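Local coordinates for protein D,D-dipeptidase/D,D-carboxypeptidase (Enterococcus faecalis, PDB 4MUQ) that acts as a zinc-dependent D,D-dipeptidase, and probably D,D-carboxypeptidase, in vancomycin resistance, captured here with a phosphinate analogue of D-Ala-D-Ala, at residues E157-I162 with G184-E189; T149-R154 with P166-Y171; R75-Q80 with E107-L112. All blocks are in the same frame, centred on the assembly; numbering follows the deposited sequence.

Contact 1 of 3, residues E157-I162 with G184-E189; sequences EEITGI and GFSLEE. With PE3 (3,6,9,12,15,18,21,24,27,30,33,36,39-tridecaoxahentetracontane-1,41-diol), chain H.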
loop_
_atom_site.group_PDB
_atom_site.type_symbol
_atom_site.label_atom_id
_atom_site.label_comp_id
_atom_site.label_asym_id
_atom_site.label_seq_id
_atom_site.Cartn_x
_atom_site.Cartn_y
_atom_site.Cartn_z
ATOM N N GLU A 157 6.524 15.461 -1.035
ATOM C CA GLU A 157 7.877 15.015 -1.385
ATOM C C GLU A 157 8.866 15.064 -0.232
ATOM O O GLU A 157 9.721 14.185 -0.101
ATOM C CB GLU A 157 8.414 15.819 -2.570
ATOM C CG GLU A 157 7.699 15.506 -3.875
ATOM C CD GLU A 157 8.152 16.375 -5.025
ATOM O OE1 GLU A 157 8.909 17.348 -4.805
ATOM O OE2 GLU A 157 7.725 16.094 -6.162
ATOM N N GLU A 158 8.748 16.074 0.617
ATOM C CA GLU A 158 9.698 16.236 1.711
ATOM C C GLU A 158 9.514 15.182 2.796
ATOM O O GLU A 158 10.463 14.844 3.508
ATOM C CB GLU A 158 9.629 17.649 2.288
ATOM C CG GLU A 158 9.988 18.717 1.266
ATOM C CD GLU A 158 11.224 18.351 0.460
ATOM O OE1 GLU A 158 12.276 18.061 1.072
ATOM O OE2 GLU A 158 11.141 18.340 -0.788
ATOM N N ILE A 159 8.313 14.636 2.915
ATOM C CA ILE A 159 8.127 13.577 3.903
ATOM C C ILE A 159 8.133 12.153 3.351
ATOM O O ILE A 159 8.458 11.230 4.079
ATOM C CB ILE A 159 6.910 13.803 4.816
ATOM C CG1 ILE A 159 5.617 13.754 4.020
ATOM C CG2 ILE A 159 7.051 15.113 5.588
ATOM C CD1 ILE A 159 4.384 13.904 4.895
ATOM N N THR A 160 7.803 11.962 2.073
ATOM C CA THR A 160 7.942 10.634 1.470
ATOM C C THR A 160 9.387 10.373 1.048
ATOM O O THR A 160 9.810 9.215 0.944
ATOM C CB THR A 160 7.064 10.457 0.222
ATOM O OG1 THR A 160 7.522 11.358 -0.792
ATOM C CG2 THR A 160 5.594 10.724 0.531
ATOM N N GLY A 161 10.140 11.439 0.790
ATOM C CA GLY A 161 11.478 11.305 0.249
ATOM C C GLY A 161 11.544 10.882 -1.213
ATOM O O GLY A 161 12.627 10.549 -1.695
ATOM N N ILE A 162 10.406 10.897 -1.907
ATOM C CA ILE A 162 10.341 10.463 -3.304
ATOM C C ILE A 162 9.609 11.551 -4.075
ATOM O O ILE A 162 8.643 12.127 -3.571
ATOM C CB ILE A 162 9.595 9.101 -3.401
ATOM C CG1 ILE A 162 10.405 7.985 -2.703
ATOM C CG2 ILE A 162 9.276 8.723 -4.856
ATOM C CD1 ILE A 162 11.750 7.670 -3.339
ATOM N N GLY A 184 -6.303 13.970 3.128
ATOM C CA GLY A 184 -5.160 14.316 2.295
ATOM C C GLY A 184 -3.834 13.777 2.816
ATOM O O GLY A 184 -2.806 14.455 2.715
ATOM N N PHE A 185 -3.853 12.566 3.366
ATOM C CA PHE A 185 -2.676 11.996 4.025
ATOM C C PHE A 185 -1.825 11.160 3.094
ATOM O O PHE A 185 -2.349 10.325 2.354
ATOM C CB PHE A 185 -3.107 11.048 5.148
ATOM C CG PHE A 185 -3.587 11.722 6.397
ATOM C CD1 PHE A 185 -3.239 13.028 6.697
ATOM C CD2 PHE A 185 -4.388 11.015 7.291
ATOM C CE1 PHE A 185 -3.686 13.622 7.879
ATOM C CE2 PHE A 185 -4.838 11.595 8.466
ATOM C CZ PHE A 185 -4.490 12.898 8.760
ATOM N N SER A 186 -0.511 11.347 3.178
ATOM C CA SER A 186 0.441 10.344 2.723
ATOM C C SER A 186 0.396 9.177 3.706
ATOM O O SER A 186 -0.134 9.314 4.820
ATOM C CB SER A 186 1.854 10.923 2.712
ATOM O OG SER A 186 2.278 11.269 4.027
ATOM N N LEU A 187 0.977 8.049 3.328
ATOM C CA LEU A 187 1.038 6.911 4.247
ATOM C C LEU A 187 1.844 7.251 5.502
ATOM O O LEU A 187 1.492 6.804 6.596
ATOM C CB LEU A 187 1.561 5.647 3.553
ATOM C CG LEU A 187 1.534 4.372 4.411
ATOM C CD1 LEU A 187 0.119 4.053 4.933
ATOM C CD2 LEU A 187 2.070 3.218 3.591
ATOM N N GLU A 188 2.901 8.051 5.358
ATOM C CA GLU A 188 3.670 8.540 6.512
ATOM C C GLU A 188 2.759 9.252 7.511
ATOM O O GLU A 188 2.808 8.985 8.717
ATOM C CB GLU A 188 4.766 9.509 6.058
ATOM C CG GLU A 188 6.010 8.836 5.447
ATOM C CD GLU A 188 5.831 8.341 4.013
ATOM O OE1 GLU A 188 4.817 8.676 3.361
ATOM O OE2 GLU A 188 6.727 7.598 3.548
ATOM N N GLU A 189 1.934 10.162 7.008
ATOM C CA GLU A 189 1.032 10.903 7.870
ATOM C C GLU A 189 0.006 9.994 8.537
ATOM O O GLU A 189 -0.262 10.147 9.726
ATOM C CB GLU A 189 0.353 12.021 7.082
ATOM C CG GLU A 189 1.269 13.194 6.774
ATOM C CD GLU A 189 0.737 14.059 5.657
ATOM O OE1 GLU A 189 0.691 13.566 4.511
ATOM O OE2 GLU A 189 0.362 15.225 5.925
HETATM O O43 PE3 H . 13.353 12.041 7.579
HETATM C C42 PE3 H . 12.480 11.622 6.527
HETATM C C41 PE3 H . 12.977 12.070 5.141
HETATM O O40 PE3 H . 12.020 11.563 4.180
HETATM C C39 PE3 H . 12.071 10.161 4.443
HETATM C C38 PE3 H . 11.197 9.199 3.715
HETATM O O37 PE3 H . 11.609 7.979 4.338
HETATM O O HOH W 1 7.969 7.191 1.115
#

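Contact 2 of 3, residues T149-R154 with P166-Y171; sequences TQRYAR and PWHFRY. With ZN (zinc ion), chain B; LY0 ((2R)-3-[(R)-[(1R)-1-aminoethyl](hydroxy)phosphoryl]-2-methylpropanoic acid), chain C; 2D8 ((2R)-3-[(R)-[(1S)-1-aminoethyl](hydroxy)phosphoryl]-2-methylpropanoic acid), chain D.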
loop_
_atom_site.group_PDB
_atom_site.type_symbol
_atom_site.label_atom_id
_atom_site.label_comp_id
_atom_site.label_asym_id
_atom_site.label_seq_id
_atom_site.Cartn_x
_atom_site.Cartn_y
_atom_site.Cartn_z
ATOM N N THR A 149 -4.155 3.802 -2.731
ATOM C CA THR A 149 -3.844 5.222 -2.604
ATOM C C THR A 149 -2.730 5.577 -3.592
ATOM O O THR A 149 -1.848 4.754 -3.846
ATOM C CB THR A 149 -3.437 5.585 -1.141
ATOM O OG1 THR A 149 -3.436 7.007 -0.971
ATOM C CG2 THR A 149 -2.063 5.017 -0.760
ATOM N N GLN A 150 -2.744 6.785 -4.141
ATOM C CA GLN A 150 -1.591 7.221 -4.924
ATOM C C GLN A 150 -0.503 7.590 -3.920
ATOM O O GLN A 150 -0.688 8.450 -3.052
ATOM C CB GLN A 150 -1.922 8.409 -5.807
ATOM C CG GLN A 150 -0.777 8.757 -6.741
ATOM C CD GLN A 150 -1.034 10.013 -7.518
ATOM O OE1 GLN A 150 -2.178 10.337 -7.851
ATOM N NE2 GLN A 150 0.028 10.752 -7.796
ATOM N N ARG A 151 0.627 6.919 -4.026
ATOM C CA ARG A 151 1.603 6.909 -2.946
ATOM C C ARG A 151 2.422 8.182 -2.789
ATOM O O ARG A 151 2.689 8.608 -1.648
ATOM C CB ARG A 151 2.520 5.701 -3.114
ATOM C CG ARG A 151 3.538 5.502 -1.997
ATOM C CD ARG A 151 2.840 5.242 -0.677
ATOM N NE ARG A 151 3.790 4.976 0.405
ATOM C CZ ARG A 151 4.356 5.914 1.160
ATOM N NH1 ARG A 151 4.113 7.198 0.941
ATOM N NH2 ARG A 151 5.185 5.551 2.131
ATOM N N TYR A 152 2.815 8.787 -3.914
ATOM C CA TYR A 152 3.827 9.835 -3.918
ATOM C C TYR A 152 3.290 11.095 -4.564
ATOM O O TYR A 152 3.359 11.282 -5.784
ATOM C CB TYR A 152 5.089 9.344 -4.653
ATOM C CG TYR A 152 5.712 8.103 -4.050
ATOM C CD1 TYR A 152 6.188 8.095 -2.741
ATOM C CD2 TYR A 152 5.830 6.930 -4.784
ATOM C CE1 TYR A 152 6.740 6.958 -2.179
ATOM C CE2 TYR A 152 6.402 5.785 -4.231
ATOM C CZ TYR A 152 6.854 5.804 -2.923
ATOM O OH TYR A 152 7.411 4.676 -2.348
ATOM N N ALA A 153 2.732 11.971 -3.737
ATOM C CA ALA A 153 2.174 13.225 -4.217
ATOM C C ALA A 153 3.216 14.338 -4.248
ATOM O O ALA A 153 4.168 14.334 -3.462
ATOM C CB ALA A 153 1.003 13.635 -3.327
ATOM N N ARG A 154 3.029 15.312 -5.136
ATOM C CA ARG A 154 3.936 16.448 -5.203
ATOM C C ARG A 154 4.021 17.196 -3.867
ATOM O O ARG A 154 5.106 17.605 -3.443
ATOM C CB ARG A 154 3.532 17.402 -6.338
ATOM C CG ARG A 154 4.474 18.580 -6.520
ATOM C CD ARG A 154 4.050 19.444 -7.697
ATOM N NE ARG A 154 2.653 19.848 -7.564
ATOM C CZ ARG A 154 1.950 20.467 -8.503
ATOM N NH1 ARG A 154 2.509 20.761 -9.662
ATOM N NH2 ARG A 154 0.679 20.787 -8.277
ATOM N N PRO A 166 2.903 10.173 -10.690
ATOM C CA PRO A 166 1.496 9.961 -11.049
ATOM C C PRO A 166 1.070 8.489 -11.108
ATOM O O PRO A 166 -0.123 8.200 -10.960
ATOM C CB PRO A 166 1.406 10.599 -12.435
ATOM C CG PRO A 166 2.412 11.743 -12.372
ATOM C CD PRO A 166 3.561 11.157 -11.568
ATOM N N TRP A 167 2.031 7.583 -11.293
ATOM C CA TRP A 167 1.741 6.208 -11.728
ATOM C C TRP A 167 1.764 5.131 -10.652
ATOM O O TRP A 167 1.362 4.007 -10.936
ATOM C CB TRP A 167 2.757 5.787 -12.793
ATOM C CG TRP A 167 4.171 5.872 -12.272
ATOM C CD1 TRP A 167 4.827 4.947 -11.501
ATOM C CD2 TRP A 167 5.089 6.960 -12.458
ATOM N NE1 TRP A 167 6.091 5.396 -11.200
ATOM C CE2 TRP A 167 6.280 6.625 -11.779
ATOM C CE3 TRP A 167 5.015 8.186 -13.128
ATOM C CZ2 TRP A 167 7.387 7.476 -11.749
ATOM C CZ3 TRP A 167 6.123 9.031 -13.104
ATOM C CH2 TRP A 167 7.286 8.674 -12.402
ATOM N N HIS A 168 2.271 5.444 -9.460
ATOM C CA HIS A 168 2.545 4.435 -8.435
ATOM C C HIS A 168 1.448 4.382 -7.376
ATOM O O HIS A 168 1.195 5.368 -6.668
ATOM C CB HIS A 168 3.927 4.696 -7.811
ATOM C CG HIS A 168 4.301 3.748 -6.713
ATOM N ND1 HIS A 168 5.361 2.866 -6.814
ATOM C CD2 HIS A 168 3.794 3.591 -5.469
ATOM C CE1 HIS A 168 5.469 2.191 -5.681
ATOM N NE2 HIS A 168 4.536 2.620 -4.849
ATOM N N PHE A 169 0.807 3.220 -7.265
ATOM C CA PHE A 169 -0.311 3.056 -6.332
ATOM C C PHE A 169 -0.001 1.983 -5.314
ATOM O O PHE A 169 0.597 0.960 -5.630
ATOM C CB PHE A 169 -1.603 2.742 -7.104
ATOM C CG PHE A 169 -2.108 3.913 -7.873
ATOM C CD1 PHE A 169 -3.069 4.748 -7.321
ATOM C CD2 PHE A 169 -1.566 4.239 -9.104
ATOM C CE1 PHE A 169 -3.527 5.871 -8.004
ATOM C CE2 PHE A 169 -2.006 5.363 -9.791
ATOM C CZ PHE A 169 -2.994 6.181 -9.233
ATOM N N ARG A 170 -0.410 2.238 -4.078
ATOM C CA ARG A 170 -0.137 1.339 -2.962
ATOM C C ARG A 170 -1.441 0.845 -2.354
ATOM O O ARG A 170 -2.338 1.650 -2.067
ATOM C CB ARG A 170 0.694 2.087 -1.907
ATOM C CG ARG A 170 0.723 1.452 -0.510
ATOM C CD ARG A 170 1.403 0.097 -0.463
ATOM N NE ARG A 170 1.156 -0.497 0.851
ATOM C CZ ARG A 170 1.934 -0.326 1.914
ATOM N NH1 ARG A 170 3.054 0.376 1.829
ATOM N NH2 ARG A 170 1.587 -0.879 3.077
ATOM N N TYR A 171 -1.563 -0.470 -2.192
ATOM C CA TYR A 171 -2.707 -1.030 -1.486
ATOM C C TYR A 171 -2.467 -0.972 0.016
ATOM O O TYR A 171 -1.473 -1.523 0.511
ATOM C CB TYR A 171 -2.929 -2.474 -1.906
ATOM C CG TYR A 171 -4.140 -3.105 -1.272
ATOM C CD1 TYR A 171 -5.398 -2.881 -1.795
ATOM C CD2 TYR A 171 -4.017 -3.921 -0.156
ATOM C CE1 TYR A 171 -6.515 -3.460 -1.223
ATOM C CE2 TYR A 171 -5.130 -4.518 0.420
ATOM C CZ TYR A 171 -6.374 -4.276 -0.122
ATOM O OH TYR A 171 -7.499 -4.848 0.438
HETATM ZN ZN ZN B . 6.332 2.051 -8.459
HETATM P P LY0 C . 8.840 3.365 -8.875
HETATM C C1 LY0 C . 11.050 2.865 -10.205
HETATM N N1 LY0 C . 10.007 4.894 -10.718
HETATM C C2 LY0 C . 9.718 3.540 -10.457
HETATM C C4 LY0 C . 9.774 4.165 -7.540
HETATM C C5 LY0 C . 9.472 3.634 -6.172
HETATM C C6 LY0 C . 10.240 2.342 -5.936
HETATM C C7 LY0 C . 9.827 4.703 -5.155
HETATM O O31 LY0 C . 8.728 1.861 -8.535
HETATM O O32 LY0 C . 7.375 3.889 -9.027
HETATM O O61 LY0 C . 9.709 1.509 -5.220
HETATM O O62 LY0 C . 11.346 2.205 -6.430
HETATM C C4 2D8 D . 9.769 4.169 -7.532
HETATM C C5 2D8 D . 9.470 3.633 -6.168
HETATM C C6 2D8 D . 10.239 2.341 -5.935
HETATM C C7 2D8 D . 9.827 4.704 -5.152
HETATM N N1 2D8 D . 8.981 3.188 -11.504
HETATM P P 2D8 D . 8.838 3.371 -8.869
HETATM C C1 2D8 D . 11.038 2.883 -10.231
HETATM C C2 2D8 D . 9.744 3.651 -10.417
HETATM O O31 2D8 D . 8.744 1.861 -8.547
HETATM O O32 2D8 D . 7.373 3.890 -9.029
HETATM O O61 2D8 D . 9.709 1.509 -5.219
HETATM O O62 2D8 D . 11.346 2.205 -6.430
HETATM O O HOH W 2 2.658 7.688 -6.481
#

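Contact 3 of 3, residues R75-Q80 with E107-L112; sequences RSLEEQ and EHQTGL. With ZN (zinc ion), chain B; 2D8 ((2R)-3-[(R)-[(1S)-1-aminoethyl](hydroxy)phosphoryl]-2-methylpropanoic acid), chain D; LY0 ((2R)-3-[(R)-[(1R)-1-aminoethyl](hydroxy)phosphoryl]-2-methylpropanoic acid), chain C.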
loop_
_atom_site.group_PDB
_atom_site.type_symbol
_atom_site.label_atom_id
_atom_site.label_comp_id
_atom_site.label_asym_id
_atom_site.label_seq_id
_atom_site.Cartn_x
_atom_site.Cartn_y
_atom_site.Cartn_z
ATOM N N ARG A 75 8.429 -6.734 -7.148
ATOM C CA ARG A 75 9.825 -6.821 -7.568
ATOM C C ARG A 75 10.625 -7.452 -6.453
ATOM O O ARG A 75 10.432 -7.134 -5.270
ATOM C CB ARG A 75 10.389 -5.441 -7.922
ATOM C CG ARG A 75 9.572 -4.763 -9.008
ATOM C CD ARG A 75 10.290 -3.639 -9.722
ATOM N NE ARG A 75 10.598 -2.500 -8.864
ATOM C CZ ARG A 75 10.063 -1.277 -8.987
ATOM N NH1 ARG A 75 9.134 -1.001 -9.895
ATOM N NH2 ARG A 75 10.449 -0.324 -8.167
ATOM N N SER A 76 11.499 -8.367 -6.833
ATOM C CA SER A 76 12.422 -8.992 -5.907
ATOM C C SER A 76 13.556 -8.035 -5.578
ATOM O O SER A 76 13.734 -7.004 -6.224
ATOM C CB SER A 76 13.025 -10.223 -6.549
ATOM O OG SER A 76 13.802 -9.857 -7.682
ATOM N N LEU A 77 14.362 -8.415 -4.595
ATOM C CA LEU A 77 15.510 -7.604 -4.216
ATOM C C LEU A 77 16.503 -7.435 -5.370
ATOM O O LEU A 77 17.005 -6.332 -5.611
ATOM C CB LEU A 77 16.211 -8.244 -3.021
ATOM C CG LEU A 77 17.506 -7.552 -2.587
ATOM C CD1 LEU A 77 17.239 -6.131 -2.117
ATOM C CD2 LEU A 77 18.181 -8.361 -1.491
ATOM N N GLU A 78 16.785 -8.521 -6.088
ATOM C CA GLU A 78 17.689 -8.401 -7.233
ATOM C C GLU A 78 17.154 -7.461 -8.305
ATOM O O GLU A 78 17.916 -6.679 -8.881
ATOM C CB GLU A 78 18.082 -9.773 -7.809
ATOM C CG GLU A 78 17.003 -10.510 -8.622
ATOM C CD GLU A 78 16.924 -10.077 -10.096
ATOM O OE1 GLU A 78 15.942 -10.472 -10.760
ATOM O OE2 GLU A 78 17.824 -9.355 -10.596
ATOM N N GLU A 79 15.848 -7.506 -8.569
ATOM C CA GLU A 79 15.234 -6.600 -9.537
ATOM C C GLU A 79 15.367 -5.142 -9.110
ATOM O O GLU A 79 15.706 -4.255 -9.907
ATOM C CB GLU A 79 13.751 -6.909 -9.683
ATOM C CG GLU A 79 13.424 -8.205 -10.368
ATOM C CD GLU A 79 11.929 -8.408 -10.412
ATOM O OE1 GLU A 79 11.421 -9.271 -9.672
ATOM O OE2 GLU A 79 11.261 -7.668 -11.165
ATOM N N GLN A 80 15.055 -4.869 -7.844
ATOM C CA GLN A 80 15.120 -3.499 -7.362
ATOM C C GLN A 80 16.559 -2.964 -7.407
ATOM O O GLN A 80 16.801 -1.793 -7.744
ATOM C CB GLN A 80 14.558 -3.413 -5.942
ATOM C CG GLN A 80 14.471 -1.995 -5.396
ATOM C CD GLN A 80 13.388 -1.183 -6.089
ATOM O OE1 GLN A 80 12.476 -1.742 -6.709
ATOM N NE2 GLN A 80 13.482 0.139 -5.985
ATOM N N GLU A 107 8.308 -0.338 -1.798
ATOM C CA GLU A 107 7.005 -0.981 -1.669
ATOM C C GLU A 107 6.788 -2.057 -2.682
ATOM O O GLU A 107 5.950 -2.933 -2.477
ATOM C CB GLU A 107 5.874 0.015 -1.892
ATOM C CG GLU A 107 5.822 1.126 -0.911
ATOM C CD GLU A 107 4.530 1.901 -1.024
ATOM O OE1 GLU A 107 4.044 2.157 -2.165
ATOM O OE2 GLU A 107 4.026 2.250 0.044
ATOM N N HIS A 108 7.505 -2.006 -3.803
ATOM C CA HIS A 108 7.302 -3.051 -4.798
ATOM C C HIS A 108 7.722 -4.427 -4.280
ATOM O O HIS A 108 7.230 -5.451 -4.749
ATOM C CB HIS A 108 8.001 -2.727 -6.124
ATOM C CG HIS A 108 7.282 -1.695 -6.925
ATOM N ND1 HIS A 108 6.290 -2.012 -7.831
ATOM C CD2 HIS A 108 7.396 -0.349 -6.940
ATOM C CE1 HIS A 108 5.831 -0.901 -8.376
ATOM N NE2 HIS A 108 6.487 0.126 -7.858
ATOM N N GLN A 109 8.623 -4.444 -3.299
ATOM C CA GLN A 109 9.077 -5.701 -2.713
ATOM C C GLN A 109 8.050 -6.319 -1.764
ATOM O O GLN A 109 8.279 -7.389 -1.233
ATOM C CB GLN A 109 10.426 -5.521 -2.001
ATOM C CG GLN A 109 11.574 -5.152 -2.953
ATOM C CD GLN A 109 12.847 -4.836 -2.215
ATOM O OE1 GLN A 109 13.286 -3.680 -2.194
ATOM N NE2 GLN A 109 13.442 -5.844 -1.581
ATOM N N THR A 110 6.904 -5.659 -1.571
ATOM C CA THR A 110 5.862 -6.198 -0.678
ATOM C C THR A 110 4.724 -6.905 -1.417
ATOM O O THR A 110 3.917 -7.596 -0.801
ATOM C CB THR A 110 5.172 -5.103 0.174
ATOM O OG1 THR A 110 4.429 -4.226 -0.679
ATOM C CG2 THR A 110 6.176 -4.303 1.021
ATOM N N GLY A 111 4.618 -6.692 -2.725
ATOM C CA GLY A 111 3.458 -7.183 -3.459
ATOM C C GLY A 111 2.215 -6.318 -3.326
ATOM O O GLY A 111 1.154 -6.701 -3.825
ATOM N N LEU A 112 2.341 -5.169 -2.660
ATOM C CA LEU A 112 1.216 -4.254 -2.426
ATOM C C LEU A 112 1.220 -3.046 -3.345
ATOM O O LEU A 112 0.288 -2.251 -3.312
ATOM C CB LEU A 112 1.242 -3.768 -0.973
ATOM C CG LEU A 112 1.171 -4.850 0.113
ATOM C CD1 LEU A 112 1.361 -4.219 1.487
ATOM C CD2 LEU A 112 -0.145 -5.636 0.073
HETATM ZN ZN ZN B . 6.332 2.051 -8.459
HETATM C C4 2D8 D . 9.769 4.169 -7.532
HETATM C C5 2D8 D . 9.470 3.633 -6.168
HETATM C C6 2D8 D . 10.239 2.341 -5.935
HETATM C C7 2D8 D . 9.827 4.704 -5.152
HETATM N N1 2D8 D . 8.981 3.188 -11.504
HETATM P P 2D8 D . 8.838 3.371 -8.869
HETATM C C1 2D8 D . 11.038 2.883 -10.231
HETATM C C2 2D8 D . 9.744 3.651 -10.417
HETATM O O31 2D8 D . 8.744 1.861 -8.547
HETATM O O32 2D8 D . 7.373 3.890 -9.029
HETATM O O61 2D8 D . 9.709 1.509 -5.219
HETATM O O62 2D8 D . 11.346 2.205 -6.430
HETATM P P LY0 C . 8.840 3.365 -8.875
HETATM C C1 LY0 C . 11.050 2.865 -10.205
HETATM N N1 LY0 C . 10.007 4.894 -10.718
HETATM C C2 LY0 C . 9.718 3.540 -10.457
HETATM C C4 LY0 C . 9.774 4.165 -7.540
HETATM C C5 LY0 C . 9.472 3.634 -6.172
HETATM C C6 LY0 C . 10.240 2.342 -5.936
HETATM C C7 LY0 C . 9.827 4.703 -5.155
HETATM O O31 LY0 C . 8.728 1.861 -8.535
HETATM O O32 LY0 C . 7.375 3.889 -9.027
HETATM O O61 LY0 C . 9.709 1.509 -5.220
HETATM O O62 LY0 C . 11.346 2.205 -6.430
#

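Contact 1 of 3, residues E157-I162 with G184-E189
I159 turns CG1 into the space between its backbone N and carbonyl carbon (chi1 65°) and then runs straight on, which carries CD1 across to S186 and E189. From the other side E188 bends sharply at chi2 (77°), folding its carboxylate back over the end of helix 157-160. CD1 of I159 lies 3.5 Å from S186 OG and 3.7 Å from E189 CG, crossing the E189 chain at about a right angle. The methylene of E188 approaches the backbone instead, with CG 3.7 Å from I159 O, while E188 OE1 rests 3.6 Å from the methyl CG2 of T160.

No direct hydrogen bond joins the two segments. A water does so, donating to T160 O (2.7 Å) and to E188 OE2 (2.8 Å). E188 OE1 is claimed by a salt bridge to R151, and OE2 also meets N22, so this carboxylate is well supplied with partners. S186 suits the N-cap because its short hydroxyl can reach E189 N; in return E189 OE1 accepts from S186 N (2.9 Å), completing a capping box. The hydroxyl of S186 also donates to E189 OE1, on the anti side of the carboxylate. T160 serves two ends at once: its methyl faces E188, and its hydroxyl accepts from I162 N in an ST turn. G161, with positive phi, turns the chain out of the helix. A polyethylene glycol fragment, probably from crystallisation, lies against the carbonyls of I159 and T160.

The contact thus sets the short helix 157-160, which lies on the connection between strands 148-150 and 168-171, against the first turn of helix 187-194, just after helix 176-183, whose M180 touches L187.

Contact 2 of 3, residues T149-R154 with P166-Y171
T149 and R170 form an antiparallel hydrogen-bonded pair, each N donating to the other's O at 2.9 Å (T149 N to R170 O, R170 N to T149 O), and Q150 and F169 follow as a non-hydrogen-bonded pair before R151 N closes on H168 O at 3.1 Å. Beyond it a water links Y152 N to H168 O.

On one face of the sheet Q150 stretches over F169: its CB lies 3.7 Å from CE1 of F169 and its CG stands over the ring, while the amide beyond reaches P166. Glutamine suits this place, offering an aliphatic stem to the phenyl and an amide that can bond at once to R140 (through OE1) and Y132 (through NE2).

H168 has its CG anti to the backbone N (chi1 178°), and the imidazole extends alongside R151, whose CB is 3.4 Å from H168 CD2. CE2 of Y152 stands over the centre of the imidazole, 3.6 Å above its plane; the two rings meet obliquely, at 49°. R151 CG in turn covers the centre of the Y152 ring. This packing, with the zinc bond and the bond to E107, restrains the imidazole. W167 comes edge-on, its NE1 donating in the plane of the indole to the phosphinate O32 at 2.9 Å. The two inhibitor diastereomers occupy the same site, and Y152 OH meets the methyl C7 of both.

H168 ND1 binds zinc at 2.1 Å, and its NE2 is hydrogen-bonded to E107, a second-shell carboxylate that fixes the ring's rotation and would probably make ND1 a stronger electron donor. Because a phosphinate resembles a tetrahedral intermediate, the W167 bond is consistent with stabilisation of one oxygen of that state at the metal.

Contact 3 of 3, residues R75-Q80 with E107-L112
R75 crosses H108 obliquely and ends with its guanidinium stacked on the ring. CB and CG run past the CB of H108, at 4.0 and 3.9 Å, and a bend at chi3 (-65°) carries NE past H108 CB, 3.8 Å away, and lays the guanidinium flat over the imidazole. CZ lies 3.5 Å from H108 CG, with the two planes only 19° apart. NE donates to Q80 OE1, and NH2 reaches the same oxygen in the carbonyl plane, on a lone pair, at 2.9 Å; both nitrogens grip it side-on, and it lies in the guanidinium plane, which restrains the group's rotation. At the tip, NH2 donates to the phosphinate O31 at 2.8 Å, while NH1 makes a longer, more bent bond to it and also meets S72.

The backbones are joined by R75 N donating to H108 O. R75 O, buried without a polar partner, is met by Q109 CA at 3.2 Å. Q109 NE2 lies against L77 CA and CD1, and its OE1, accepting from N104 N, against Q80 CG.

H108 NE2 binds zinc at 2.0 Å, and ND1 is hydrogen-bonded to G73 O. Q80 NE2 donates to the inhibitor carboxylate O62 and to A101 O. The guanidinium's charge directed at a zinc-bound oxygen is consistent with stabilising negative charge in the transition state, and the Q80 bond with recognition of the substrate's C-terminal carboxylate.

Overall arrangement
Contacts 2 and 3, with centres about 16 Å apart, build the zinc site from two sides: H168 ND1 and H108 NE2 are 3.1 Å apart on the metal, and D115 of strand 113-118 completes the protein ligands. They also share E107, whose OE2 takes salt bridges from R151 NE and R170 NH1, both at 2.8 Å. Contact 1, centred about 10 Å from contact 2 and 20 Å from contact 3, is a step outward. Its E188 OE1 meets R151 NH1 at 2.9 Å, so R151 bridges E188 of helix 187-194 and E107, which is hydrogen-bonded to the zinc ligand H168, and I162 packs on Y152 at the pocket wall.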